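Local coordinates for amidohydrolase 3 domain-containing protein (Pyrococcus horikoshii, PDB 3IGH) that is an uncharacterised metal-dependent hydrolase of the amidohydrolase family that probably acts on carbon-nitrogen bonds other than peptide bonds, at residues A453-K458 with G462-Y467; A62-H67 with R449-S454; T13-L18 with Y58-F63; W409-A414 with H441-G446. All blocks are in the same frame, centred on the assembly; numbering follows the deposited sequence.

Contacts 2 and 3 share strand 58-68, the first strand of an amidohydrolase TIM barrel, and contacts 2 and 4 share helix 436-450. Contact 2 lies nearest the probable active site: H67, first histidine of the family's His-X-His sequence, bonds a sulfate ion, probably from the crystallisation liquor, that K262, H314 and H339 also hold. Contact 1 continues the chain from contact 2, sharing A453 and S454, with centres about 10 Å apart. Contact 3 shares A62 and F63 with contact 2, while contact 4 reaches it through the bond from F64 N to Y443 O (2.9 Å). Contacts 1 and 3 are joined by K458 NZ and S14 OG, 2.8 Å apart.

Contact 1. Residues A453-K458 with G462-Y467; sequences ASDIGK and GFKAEY
F463 and K458 form the dense part of this contact. The lysine CB sits over one face of the phenyl ring, 3.7 Å from its centroid and only 4° off the normal, a CH-pi contact. F463 CG lies beside its own backbone N (chi1 -77°), which swings the ring in under the loop 453-458, where I456 O comes to the edge and S454 O approaches obliquely. Beside the ring, the backbone makes a nearly straight hydrogen bond from K464 N to D455 O of 2.7 Å (168° at the hydrogen). A water adds a second clasp, donating to K458 O and K464 O and accepting from G457 N at 3.0 Å. G457 has a positive phi at which a CB would jam against the preceding carbonyl, so the residue type follows from the turn of the chain.

The other side is looser and partly open to solvent. There K464 runs extended across D455 and I456, with its CD 4.1 Å from I456 CG1, yet its NZ stays 5.0 Å from D455 OD2, too far for a salt bridge. K458, by contrast, turns its ammonium away to S14 OG and the Y445 ring. With an alanine at F463, K458 CB would probably lose the ring face it rests on and a gap would open beneath the loop. Backbone bonding, bridging water and an apolar ring thus do the joining here, while the charges of D455, which has a long, weak ion pair with K30, and K464 probably add only a weak bias.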
loop_
_atom_site.group_PDB
_atom_site.type_symbol
_atom_site.label_atom_id
_atom_site.label_comp_id
_atom_site.label_asym_id
_atom_site.label_seq_id
_atom_site.Cartn_x
_atom_site.Cartn_y
_atom_site.Cartn_z
ATOM N N ALA A 453 11.928 -8.580 5.501
ATOM C CA ALA A 453 11.539 -7.480 6.380
ATOM C C ALA A 453 12.818 -6.888 6.924
ATOM O O ALA A 453 13.314 -7.335 7.968
ATOM C CB ALA A 453 10.697 -8.002 7.507
ATOM N N SER A 454 13.361 -5.893 6.222
ATOM C CA SER A 454 14.733 -5.443 6.494
ATOM C C SER A 454 14.867 -4.629 7.784
ATOM O O SER A 454 15.967 -4.493 8.323
ATOM C CB SER A 454 15.298 -4.657 5.304
ATOM O OG SER A 454 14.540 -3.482 5.084
ATOM N N ASP A 455 13.752 -4.109 8.288
ATOM C CA ASP A 455 13.778 -3.325 9.527
ATOM C C ASP A 455 13.126 -4.035 10.719
ATOM O O ASP A 455 12.691 -3.393 11.666
ATOM C CB ASP A 455 13.164 -1.937 9.301
ATOM C CG ASP A 455 11.726 -1.999 8.797
ATOM O OD1 ASP A 455 11.215 -3.113 8.543
ATOM O OD2 ASP A 455 11.103 -0.928 8.651
ATOM N N ILE A 456 13.035 -5.360 10.665
ATOM C CA ILE A 456 12.489 -6.123 11.788
ATOM C C ILE A 456 13.505 -7.179 12.219
ATOM O O ILE A 456 14.280 -7.669 11.394
ATOM C CB ILE A 456 11.106 -6.767 11.436
ATOM C CG1 ILE A 456 10.100 -5.692 10.992
ATOM C CG2 ILE A 456 10.559 -7.605 12.610
ATOM C CD1 ILE A 456 8.705 -6.200 10.610
ATOM N N GLY A 457 13.526 -7.506 13.509
ATOM C CA GLY A 457 14.247 -8.691 13.971
ATOM C C GLY A 457 15.362 -8.415 14.962
ATOM O O GLY A 457 15.803 -9.326 15.670
ATOM N N LYS A 458 15.823 -7.164 14.991
ATOM C CA LYS A 458 16.825 -6.713 15.960
ATOM C C LYS A 458 16.311 -5.473 16.691
ATOM O O LYS A 458 15.351 -4.845 16.251
ATOM C CB LYS A 458 18.153 -6.399 15.266
ATOM C CG LYS A 458 18.914 -7.616 14.751
ATOM C CD LYS A 458 20.284 -7.209 14.215
ATOM C CE LYS A 458 20.950 -8.334 13.436
ATOM N NZ LYS A 458 21.388 -9.469 14.296
ATOM N N GLY A 462 17.323 1.943 13.746
ATOM C CA GLY A 462 16.807 1.724 12.396
ATOM C C GLY A 462 15.732 0.646 12.339
ATOM O O GLY A 462 14.885 0.649 11.444
ATOM N N PHE A 463 15.763 -0.273 13.300
ATOM C CA PHE A 463 14.793 -1.362 13.353
ATOM C C PHE A 463 13.493 -0.927 14.023
ATOM O O PHE A 463 13.497 -0.035 14.876
ATOM C CB PHE A 463 15.385 -2.569 14.080
ATOM C CG PHE A 463 16.361 -3.368 13.253
ATOM C CD1 PHE A 463 17.708 -3.009 13.186
ATOM C CD2 PHE A 463 15.933 -4.492 12.546
ATOM C CE1 PHE A 463 18.610 -3.758 12.423
ATOM C CE2 PHE A 463 16.819 -5.247 11.777
ATOM C CZ PHE A 463 18.162 -4.881 11.714
ATOM N N LYS A 464 12.382 -1.548 13.620
ATOM C CA LYS A 464 11.102 -1.372 14.303
ATOM C C LYS A 464 11.217 -1.874 15.746
ATOM O O LYS A 464 11.847 -2.902 16.006
ATOM C CB LYS A 464 9.970 -2.123 13.591
ATOM C CG LYS A 464 9.565 -1.538 12.243
ATOM C CD LYS A 464 8.227 -2.107 11.769
ATOM C CE LYS A 464 7.783 -1.435 10.479
ATOM N NZ LYS A 464 6.356 -1.712 10.141
ATOM N N ALA A 465 10.604 -1.145 16.673
ATOM C CA ALA A 465 10.639 -1.505 18.090
ATOM C C ALA A 465 9.560 -2.533 18.416
ATOM O O ALA A 465 8.583 -2.237 19.118
ATOM C CB ALA A 465 10.482 -0.259 18.961
ATOM N N GLU A 466 9.737 -3.738 17.886
ATOM C CA GLU A 466 8.866 -4.860 18.204
ATOM C C GLU A 466 9.605 -5.698 19.216
ATOM O O GLU A 466 10.582 -6.372 18.889
ATOM C CB GLU A 466 8.547 -5.711 16.963
ATOM C CG GLU A 466 8.025 -4.930 15.767
ATOM C CD GLU A 466 6.622 -4.387 15.954
ATOM O OE1 GLU A 466 6.018 -4.584 17.025
ATOM O OE2 GLU A 466 6.113 -3.761 15.009
ATOM N N TYR A 467 9.146 -5.633 20.455
ATOM C CA TYR A 467 9.850 -6.282 21.538
ATOM C C TYR A 467 8.865 -6.915 22.491
ATOM O O TYR A 467 7.671 -6.581 22.491
ATOM C CB TYR A 467 10.768 -5.274 22.266
ATOM C CG TYR A 467 10.021 -4.110 22.891
ATOM C CD1 TYR A 467 9.460 -4.217 24.168
ATOM C CD2 TYR A 467 9.876 -2.903 22.206
ATOM C CE1 TYR A 467 8.764 -3.163 24.741
ATOM C CE2 TYR A 467 9.180 -1.835 22.774
ATOM C CZ TYR A 467 8.631 -1.973 24.042
ATOM O OH TYR A 467 7.942 -0.929 24.619
HETATM O O HOH W 1 12.842 -5.025 15.055
#

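Contact 2. Residues A62-H67 with R449-S454; sequences AFFDSH and RVSLAS. With SO4 (sulfate ion), chain B.
F64, S451 and S66 bury most of the surface here, with the phenyl ring reaching from the strand to the end of the helix. Its CG stands anti to the backbone N (chi1 -168°), directing the ring at S451, where CE2 lies 3.4 Å from S451 OG and CZ 3.7 Å from S451 CB. On its other flank CE1 meets A453 CB at 3.8 Å, a small methyl that leaves room for the aromatic. The serine is small enough to sit beside a ring, and its hydroxyl is satisfied by S206 OG and S447 O. S66 offers S451 OG only its CB, at 3.8 Å, and pairs its own hydroxyl with S359. Beyond it D65 OD1 accepts from H67 N (3.1 Å) in an Asx turn. H67 begins the family's His-X-His sequence, so the active site is probably close; its NE2 hydrogen-bonds O1 of a sulfate, probably from the crystallisation liquor, at 3.0 Å. L452, with positive phi, ends the helix in a Schellman motif. The contact therefore sets the C-terminal end of helix 436-450 against strand 58-68, first of the TIM barrel, with strand 202-210 packing on F64 and strand 357-360 touching V450.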
loop_
_atom_site.group_PDB
_atom_site.type_symbol
_atom_site.label_atom_id
_atom_site.label_comp_id
_atom_site.label_asym_id
_atom_site.label_seq_id
_atom_site.Cartn_x
_atom_site.Cartn_y
_atom_site.Cartn_z
ATOM N N ALA A 62 10.724 -9.251 19.413
ATOM C CA ALA A 62 9.537 -10.096 19.415
ATOM C C ALA A 62 9.689 -11.247 18.417
ATOM O O ALA A 62 10.531 -11.191 17.513
ATOM C CB ALA A 62 8.296 -9.255 19.120
ATOM N N PHE A 63 8.919 -12.315 18.612
ATOM C CA PHE A 63 8.947 -13.427 17.682
ATOM C C PHE A 63 8.354 -13.012 16.328
ATOM O O PHE A 63 7.471 -12.144 16.250
ATOM C CB PHE A 63 8.215 -14.649 18.250
ATOM C CG PHE A 63 8.945 -15.311 19.403
ATOM C CD1 PHE A 63 10.006 -16.186 19.163
ATOM C CD2 PHE A 63 8.580 -15.048 20.718
ATOM C CE1 PHE A 63 10.682 -16.808 20.219
ATOM C CE2 PHE A 63 9.246 -15.662 21.785
ATOM C CZ PHE A 63 10.301 -16.537 21.536
ATOM N N PHE A 64 8.882 -13.621 15.275
ATOM C CA PHE A 64 8.405 -13.396 13.911
ATOM C C PHE A 64 8.133 -14.792 13.345
ATOM O O PHE A 64 9.061 -15.559 13.104
ATOM C CB PHE A 64 9.503 -12.661 13.125
ATOM C CG PHE A 64 9.071 -12.107 11.775
ATOM C CD1 PHE A 64 9.501 -10.842 11.388
ATOM C CD2 PHE A 64 8.267 -12.840 10.888
ATOM C CE1 PHE A 64 9.125 -10.292 10.151
ATOM C CE2 PHE A 64 7.889 -12.306 9.656
ATOM C CZ PHE A 64 8.325 -11.018 9.291
ATOM N N ASP A 65 6.864 -15.144 13.169
ATOM C CA ASP A 65 6.529 -16.444 12.610
ATOM C C ASP A 65 6.538 -16.312 11.096
ATOM O O ASP A 65 5.657 -15.696 10.524
ATOM C CB ASP A 65 5.149 -16.905 13.095
ATOM C CG ASP A 65 4.856 -18.372 12.758
ATOM O OD1 ASP A 65 5.075 -18.812 11.610
ATOM O OD2 ASP A 65 4.347 -19.091 13.641
ATOM N N SER A 66 7.516 -16.925 10.443
ATOM C CA SER A 66 7.713 -16.684 9.008
ATOM C C SER A 66 6.797 -17.481 8.074
ATOM O O SER A 66 6.943 -17.394 6.850
ATOM C CB SER A 66 9.189 -16.887 8.633
ATOM O OG SER A 66 9.588 -18.224 8.855
ATOM N N HIS A 67 5.834 -18.223 8.624
ATOM C CA HIS A 67 4.918 -19.028 7.789
ATOM C C HIS A 67 3.735 -19.521 8.602
ATOM O O HIS A 67 3.845 -20.507 9.326
ATOM C CB HIS A 67 5.676 -20.219 7.168
ATOM C CG HIS A 67 4.864 -21.067 6.234
ATOM N ND1 HIS A 67 5.274 -21.339 4.947
ATOM C CD2 HIS A 67 3.699 -21.734 6.403
ATOM C CE1 HIS A 67 4.393 -22.130 4.362
ATOM N NE2 HIS A 67 3.421 -22.379 5.221
ATOM N N ARG A 449 14.473 -11.738 7.937
ATOM C CA ARG A 449 15.277 -11.779 6.722
ATOM C C ARG A 449 14.672 -12.688 5.664
ATOM O O ARG A 449 14.633 -12.323 4.488
ATOM C CB ARG A 449 16.708 -12.219 7.035
ATOM C CG ARG A 449 17.521 -11.161 7.774
ATOM C CD ARG A 449 18.048 -10.098 6.821
ATOM N NE ARG A 449 19.222 -10.601 6.109
ATOM C CZ ARG A 449 19.894 -9.930 5.178
ATOM N NH1 ARG A 449 19.516 -8.707 4.823
ATOM N NH2 ARG A 449 20.949 -10.488 4.597
ATOM N N VAL A 450 14.195 -13.860 6.088
ATOM C CA VAL A 450 13.506 -14.808 5.186
ATOM C C VAL A 450 12.254 -14.165 4.535
ATOM O O VAL A 450 11.925 -14.435 3.371
ATOM C CB VAL A 450 13.203 -16.146 5.948
ATOM C CG1 VAL A 450 12.209 -17.037 5.211
ATOM C CG2 VAL A 450 14.509 -16.904 6.186
ATOM N N SER A 451 11.605 -13.278 5.287
ATOM C CA SER A 451 10.395 -12.588 4.845
ATOM C C SER A 451 10.695 -11.240 4.185
ATOM O O SER A 451 9.773 -10.475 3.892
ATOM C CB SER A 451 9.472 -12.355 6.043
ATOM O OG SER A 451 9.210 -13.564 6.735
ATOM N N LEU A 452 11.982 -10.946 3.980
ATOM C CA LEU A 452 12.443 -9.668 3.393
ATOM C C LEU A 452 11.963 -8.443 4.183
ATOM O O LEU A 452 11.631 -7.408 3.620
ATOM C CB LEU A 452 12.089 -9.570 1.896
ATOM C CG LEU A 452 12.606 -10.709 0.995
ATOM C CD1 LEU A 452 12.126 -10.535 -0.458
ATOM C CD2 LEU A 452 14.130 -10.821 1.045
ATOM N N ALA A 453 11.928 -8.580 5.501
ATOM C CA ALA A 453 11.539 -7.480 6.380
ATOM C C ALA A 453 12.818 -6.888 6.924
ATOM O O ALA A 453 13.314 -7.335 7.968
ATOM C CB ALA A 453 10.697 -8.002 7.507
ATOM N N SER A 454 13.361 -5.893 6.222
ATOM C CA SER A 454 14.733 -5.443 6.494
ATOM C C SER A 454 14.867 -4.629 7.784
ATOM O O SER A 454 15.967 -4.493 8.323
ATOM C CB SER A 454 15.298 -4.657 5.304
ATOM O OG SER A 454 14.540 -3.482 5.084
HETATM S S SO4 B . 1.852 -25.184 3.468
HETATM O O1 SO4 B . 1.237 -23.930 3.853
HETATM O O2 SO4 B . 2.174 -25.941 4.668
HETATM O O3 SO4 B . 0.903 -25.961 2.682
HETATM O O4 SO4 B . 3.085 -24.910 2.719
#

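Contact 3. Residues T13-L18 with Y58-F63; sequences TSFNPL and YVMPAF. With SO4 (sulfate ion), chain N.
F15 leans across to M60 and P61 from the end of strand 10-14 onto its parallel neighbour, strand 58-68, with helix 436-450 alongside. Its CB lies next to H441 of that helix, and CG stands beside the backbone N (chi1 -72°), turning the ring toward strand 58-68. CD2 passes close to T444 of the same helix. Further out, CE2 meets P61 CD at 3.9 Å, approached obliquely, and M60 CE at 4.0 Å. CZ, at the tip, runs into M60 CB at 3.8 Å, the methylene standing near the ring plane, at its edge. Each neighbour suits its place: the proline presents a compact hydrocarbon ring, and the supple methionine, bent at its last torsion (chi3 -86°), folds its methyl between F15 and the face of F63, 3.9 Å above that ring's plane.

An alanine at F15 is likely to open a gap between the strand and the helix, leaving M60 CB and P61 CD without the ring they pack on. Behind the ring S14 OG pins the loop, donating to P17 O at 2.9 Å. Separately, L18 N bonds a sulfate, O3 at 2.9 Å, probably a crystallisation ion, which K437 also holds. T13 and S14 form a classic beta bulge opposite K19. Across the contact itself cohesion is purely apolar, so it depends on close fit rather than on directed bonds.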
loop_
_atom_site.group_PDB
_atom_site.type_symbol
_atom_site.label_atom_id
_atom_site.label_comp_id
_atom_site.label_asym_id
_atom_site.label_seq_id
_atom_site.Cartn_x
_atom_site.Cartn_y
_atom_site.Cartn_z
ATOM N N THR A 13 19.495 -6.915 22.028
ATOM C CA THR A 13 19.237 -6.261 20.751
ATOM C C THR A 13 19.513 -7.193 19.588
ATOM O O THR A 13 19.027 -6.962 18.487
ATOM C CB THR A 13 20.071 -4.968 20.556
ATOM O OG1 THR A 13 21.457 -5.299 20.403
ATOM C CG2 THR A 13 19.880 -4.007 21.731
ATOM N N SER A 14 20.305 -8.234 19.839
ATOM C CA SER A 14 20.703 -9.190 18.806
ATOM C C SER A 14 21.097 -10.499 19.484
ATOM O O SER A 14 21.580 -10.489 20.620
ATOM C CB SER A 14 21.876 -8.623 17.996
ATOM O OG SER A 14 22.282 -9.509 16.979
ATOM N N PHE A 15 20.875 -11.620 18.801
ATOM C CA PHE A 15 21.220 -12.931 19.362
ATOM C C PHE A 15 22.453 -13.542 18.689
ATOM O O PHE A 15 23.279 -14.158 19.362
ATOM C CB PHE A 15 20.030 -13.897 19.306
ATOM C CG PHE A 15 18.935 -13.576 20.286
ATOM C CD1 PHE A 15 19.135 -13.737 21.658
ATOM C CD2 PHE A 15 17.699 -13.128 19.838
ATOM C CE1 PHE A 15 18.124 -13.435 22.570
ATOM C CE2 PHE A 15 16.674 -12.830 20.747
ATOM C CZ PHE A 15 16.889 -12.984 22.110
ATOM N N ASN A 16 22.550 -13.384 17.369
ATOM C CA ASN A 16 23.740 -13.744 16.597
ATOM C C ASN A 16 24.218 -12.518 15.823
ATOM O O ASN A 16 23.657 -12.207 14.773
ATOM C CB ASN A 16 23.438 -14.868 15.594
ATOM C CG ASN A 16 23.334 -16.241 16.238
ATOM O OD1 ASN A 16 23.453 -16.395 17.455
ATOM N ND2 ASN A 16 23.114 -17.256 15.407
ATOM N N PRO A 17 25.240 -11.798 16.335
ATOM C CA PRO A 17 26.018 -11.993 17.566
ATOM C C PRO A 17 25.246 -11.522 18.791
ATOM O O PRO A 17 24.341 -10.699 18.665
ATOM C CB PRO A 17 27.244 -11.087 17.361
ATOM C CG PRO A 17 27.130 -10.526 15.969
ATOM C CD PRO A 17 25.690 -10.599 15.609
ATOM N N LEU A 18 25.584 -12.045 19.964
ATOM C CA LEU A 18 24.878 -11.646 21.169
ATOM C C LEU A 18 25.250 -10.214 21.551
ATOM O O LEU A 18 26.424 -9.908 21.753
ATOM C CB LEU A 18 25.162 -12.614 22.317
ATOM C CG LEU A 18 24.336 -12.378 23.585
ATOM C CD1 LEU A 18 22.888 -12.831 23.403
ATOM C CD2 LEU A 18 24.979 -13.100 24.748
ATOM N N TYR A 58 13.653 -8.134 31.493
ATOM C CA TYR A 58 14.425 -8.463 30.295
ATOM C C TYR A 58 13.623 -8.148 29.034
ATOM O O TYR A 58 12.395 -8.270 29.018
ATOM C CB TYR A 58 14.876 -9.929 30.312
ATOM C CG TYR A 58 15.850 -10.247 31.429
ATOM C CD1 TYR A 58 17.212 -10.386 31.171
ATOM C CD2 TYR A 58 15.408 -10.395 32.751
ATOM C CE1 TYR A 58 18.118 -10.672 32.206
ATOM C CE2 TYR A 58 16.299 -10.679 33.786
ATOM C CZ TYR A 58 17.650 -10.815 33.506
ATOM O OH TYR A 58 18.529 -11.091 34.531
ATOM N N VAL A 59 14.322 -7.718 27.990
ATOM C CA VAL A 59 13.677 -7.324 26.731
ATOM C C VAL A 59 14.372 -8.047 25.578
ATOM O O VAL A 59 15.601 -8.085 25.521
ATOM C CB VAL A 59 13.703 -5.769 26.524
ATOM C CG1 VAL A 59 13.120 -5.362 25.160
ATOM C CG2 VAL A 59 12.936 -5.058 27.623
ATOM N N MET A 60 13.586 -8.642 24.680
ATOM C CA MET A 60 14.142 -9.281 23.480
ATOM C C MET A 60 13.322 -8.850 22.255
ATOM O O MET A 60 12.177 -8.410 22.419
ATOM C CB MET A 60 14.195 -10.822 23.626
ATOM C CG MET A 60 12.856 -11.549 23.726
ATOM S SD MET A 60 12.940 -13.377 23.692
ATOM C CE MET A 60 12.937 -13.688 21.922
ATOM N N PRO A 61 13.899 -8.954 21.035
ATOM C CA PRO A 61 13.053 -8.749 19.861
ATOM C C PRO A 61 11.876 -9.716 19.873
ATOM O O PRO A 61 12.004 -10.860 20.325
ATOM C CB PRO A 61 13.985 -9.062 18.692
ATOM C CG PRO A 61 15.353 -8.797 19.218
ATOM C CD PRO A 61 15.303 -9.212 20.655
ATOM N N ALA A 62 10.724 -9.251 19.413
ATOM C CA ALA A 62 9.537 -10.096 19.415
ATOM C C ALA A 62 9.689 -11.247 18.417
ATOM O O ALA A 62 10.531 -11.191 17.513
ATOM C CB ALA A 62 8.296 -9.255 19.120
ATOM N N PHE A 63 8.919 -12.315 18.612
ATOM C CA PHE A 63 8.947 -13.427 17.682
ATOM C C PHE A 63 8.354 -13.012 16.328
ATOM O O PHE A 63 7.471 -12.144 16.250
ATOM C CB PHE A 63 8.215 -14.649 18.250
ATOM C CG PHE A 63 8.945 -15.311 19.403
ATOM C CD1 PHE A 63 10.006 -16.186 19.163
ATOM C CD2 PHE A 63 8.580 -15.048 20.718
ATOM C CE1 PHE A 63 10.682 -16.808 20.219
ATOM C CE2 PHE A 63 9.246 -15.662 21.785
ATOM C CZ PHE A 63 10.301 -16.537 21.536
HETATM S S SO4 N . 28.651 -14.038 19.906
HETATM O O1 SO4 N . 29.767 -14.484 20.735
HETATM O O2 SO4 N . 27.448 -14.760 20.303
HETATM O O3 SO4 N . 28.448 -12.608 20.107
HETATM O O4 SO4 N . 28.946 -14.297 18.498
#

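Contact 4. Residues W409-A414 with H441-G446; sequences WLTVDA and HSYTYG
The two helices come closest at V412 and Y443, whose CA atoms are 8.0 Å apart, and the second helix is distorted there by a wider pi-type turn in which H441 O accepts from G446 N at 2.8 Å and also from T444 N at 3.3 Å. G446 belongs in that turn, since a CB on it would clash with S442 CA. Y443 bridges the interval. Its chi1 of -137° lies off the staggered positions and carries the ring across to helix 408-417. T411 meets it at about a right angle, CG2 touching CE1 at 3.5 Å obliquely and T411 CB following at 3.7 Å from the same Y443 CE1. V412 comes at the ring's edge, its CG2 near the plane and 3.7 Å from Y443 CD1.

Both helices probably belong to those packed round the TIM barrel, and helix 436-450 bridges strand 395-397 and strand 58-68, since S442 bonds through its backbone to F397 and Y443 to F64. Beta-branched T411 and V412 give short, stiff methyls that fit against the flat aromatic without reaching past it. The Y443 ring also packs edge-to-face with F63, which does the same with W409 of helix 408-417, while V412 touches F63 and L440. T399, in a loop, touches both T411 and Y443.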
loop_
_atom_site.group_PDB
_atom_site.type_symbol
_atom_site.label_atom_id
_atom_site.label_comp_id
_atom_site.label_asym_id
_atom_site.label_seq_id
_atom_site.Cartn_x
_atom_site.Cartn_y
_atom_site.Cartn_z
ATOM N N TRP A 409 7.452 -20.752 22.132
ATOM C CA TRP A 409 8.338 -21.464 23.034
ATOM C C TRP A 409 8.319 -22.970 22.813
ATOM O O TRP A 409 9.344 -23.629 22.992
ATOM C CB TRP A 409 8.051 -21.091 24.496
ATOM C CG TRP A 409 8.431 -19.671 24.773
ATOM C CD1 TRP A 409 7.587 -18.637 25.033
ATOM C CD2 TRP A 409 9.758 -19.115 24.761
ATOM N NE1 TRP A 409 8.302 -17.479 25.214
ATOM C CE2 TRP A 409 9.633 -17.741 25.046
ATOM C CE3 TRP A 409 11.036 -19.647 24.540
ATOM C CZ2 TRP A 409 10.737 -16.884 25.123
ATOM C CZ3 TRP A 409 12.134 -18.801 24.623
ATOM C CH2 TRP A 409 11.974 -17.430 24.911
ATOM N N LEU A 410 7.170 -23.501 22.391
ATOM C CA LEU A 410 7.074 -24.909 21.991
ATOM C C LEU A 410 7.912 -25.220 20.748
ATOM O O LEU A 410 8.464 -26.308 20.629
ATOM C CB LEU A 410 5.617 -25.328 21.772
ATOM C CG LEU A 410 4.651 -25.267 22.960
ATOM C CD1 LEU A 410 3.274 -25.770 22.540
ATOM C CD2 LEU A 410 5.184 -26.070 24.153
ATOM N N THR A 411 8.021 -24.249 19.840
ATOM C CA THR A 411 8.815 -24.421 18.626
ATOM C C THR A 411 10.302 -24.233 18.908
ATOM O O THR A 411 11.135 -24.947 18.340
ATOM C CB THR A 411 8.277 -23.510 17.476
ATOM O OG1 THR A 411 7.087 -24.107 16.940
ATOM C CG2 THR A 411 9.297 -23.315 16.351
ATOM N N VAL A 412 10.629 -23.297 19.804
ATOM C CA VAL A 412 12.005 -23.139 20.290
ATOM C C VAL A 412 12.478 -24.451 20.930
ATOM O O VAL A 412 13.560 -24.950 20.615
ATOM C CB VAL A 412 12.143 -21.965 21.296
ATOM C CG1 VAL A 412 13.543 -21.946 21.956
ATOM C CG2 VAL A 412 11.891 -20.627 20.594
ATOM N N ASP A 413 11.637 -25.025 21.787
ATOM C CA ASP A 413 11.977 -26.279 22.458
ATOM C C ASP A 413 12.241 -27.416 21.469
ATOM O O ASP A 413 13.182 -28.196 21.646
ATOM C CB ASP A 413 10.888 -26.680 23.441
ATOM C CG ASP A 413 11.376 -27.721 24.444
ATOM O OD1 ASP A 413 12.443 -27.511 25.053
ATOM O OD2 ASP A 413 10.702 -28.748 24.622
ATOM N N ALA A 414 11.416 -27.480 20.422
ATOM C CA ALA A 414 11.546 -28.475 19.364
ATOM C C ALA A 414 12.880 -28.372 18.634
ATOM O O ALA A 414 13.510 -29.383 18.351
ATOM C CB ALA A 414 10.384 -28.353 18.393
ATOM N N HIS A 441 17.561 -16.455 17.515
ATOM C CA HIS A 441 17.981 -15.716 16.327
ATOM C C HIS A 441 17.135 -16.086 15.101
ATOM O O HIS A 441 16.700 -15.202 14.359
ATOM C CB HIS A 441 19.466 -15.964 16.036
ATOM C CG HIS A 441 19.933 -15.385 14.734
ATOM N ND1 HIS A 441 20.298 -14.061 14.595
ATOM C CD2 HIS A 441 20.103 -15.951 13.516
ATOM C CE1 HIS A 441 20.671 -13.838 13.348
ATOM N NE2 HIS A 441 20.561 -14.968 12.672
ATOM N N SER A 442 16.908 -17.389 14.899
ATOM C CA SER A 442 16.134 -17.878 13.756
ATOM C C SER A 442 14.677 -17.445 13.820
ATOM O O SER A 442 14.062 -17.164 12.791
ATOM C CB SER A 442 16.229 -19.401 13.640
ATOM O OG SER A 442 17.560 -19.811 13.383
ATOM N N TYR A 443 14.152 -17.346 15.041
ATOM C CA TYR A 443 12.765 -16.984 15.282
ATOM C C TYR A 443 12.534 -15.462 15.359
ATOM O O TYR A 443 11.417 -15.001 15.606
ATOM C CB TYR A 443 12.312 -17.634 16.582
ATOM C CG TYR A 443 10.934 -18.256 16.556
ATOM C CD1 TYR A 443 10.650 -19.357 17.356
ATOM C CD2 TYR A 443 9.913 -17.748 15.749
ATOM C CE1 TYR A 443 9.392 -19.939 17.361
ATOM C CE2 TYR A 443 8.642 -18.332 15.741
ATOM C CZ TYR A 443 8.389 -19.433 16.554
ATOM O OH TYR A 443 7.138 -20.028 16.574
ATOM N N THR A 444 13.590 -14.677 15.183
ATOM C CA THR A 444 13.450 -13.223 15.205
ATOM C C THR A 444 14.040 -12.635 13.923
ATOM O O THR A 444 13.315 -12.435 12.932
ATOM C CB THR A 444 14.070 -12.591 16.494
ATOM O OG1 THR A 444 15.444 -12.988 16.609
ATOM C CG2 THR A 444 13.312 -13.036 17.750
ATOM N N TYR A 445 15.351 -12.393 13.919
ATOM C CA TYR A 445 16.019 -11.830 12.746
ATOM C C TYR A 445 16.020 -12.789 11.552
ATOM O O TYR A 445 15.875 -12.350 10.415
ATOM C CB TYR A 445 17.441 -11.388 13.096
ATOM C CG TYR A 445 18.196 -10.661 12.000
ATOM C CD1 TYR A 445 17.852 -9.362 11.623
ATOM C CD2 TYR A 445 19.283 -11.268 11.366
ATOM C CE1 TYR A 445 18.562 -8.694 10.624
ATOM C CE2 TYR A 445 20.001 -10.612 10.371
ATOM C CZ TYR A 445 19.640 -9.327 10.009
ATOM O OH TYR A 445 20.348 -8.683 9.025
ATOM N N GLY A 446 16.153 -14.089 11.823
ATOM C CA GLY A 446 16.163 -15.110 10.772
ATOM C C GLY A 446 14.858 -15.081 9.992
ATOM O O GLY A 446 14.864 -14.950 8.767
#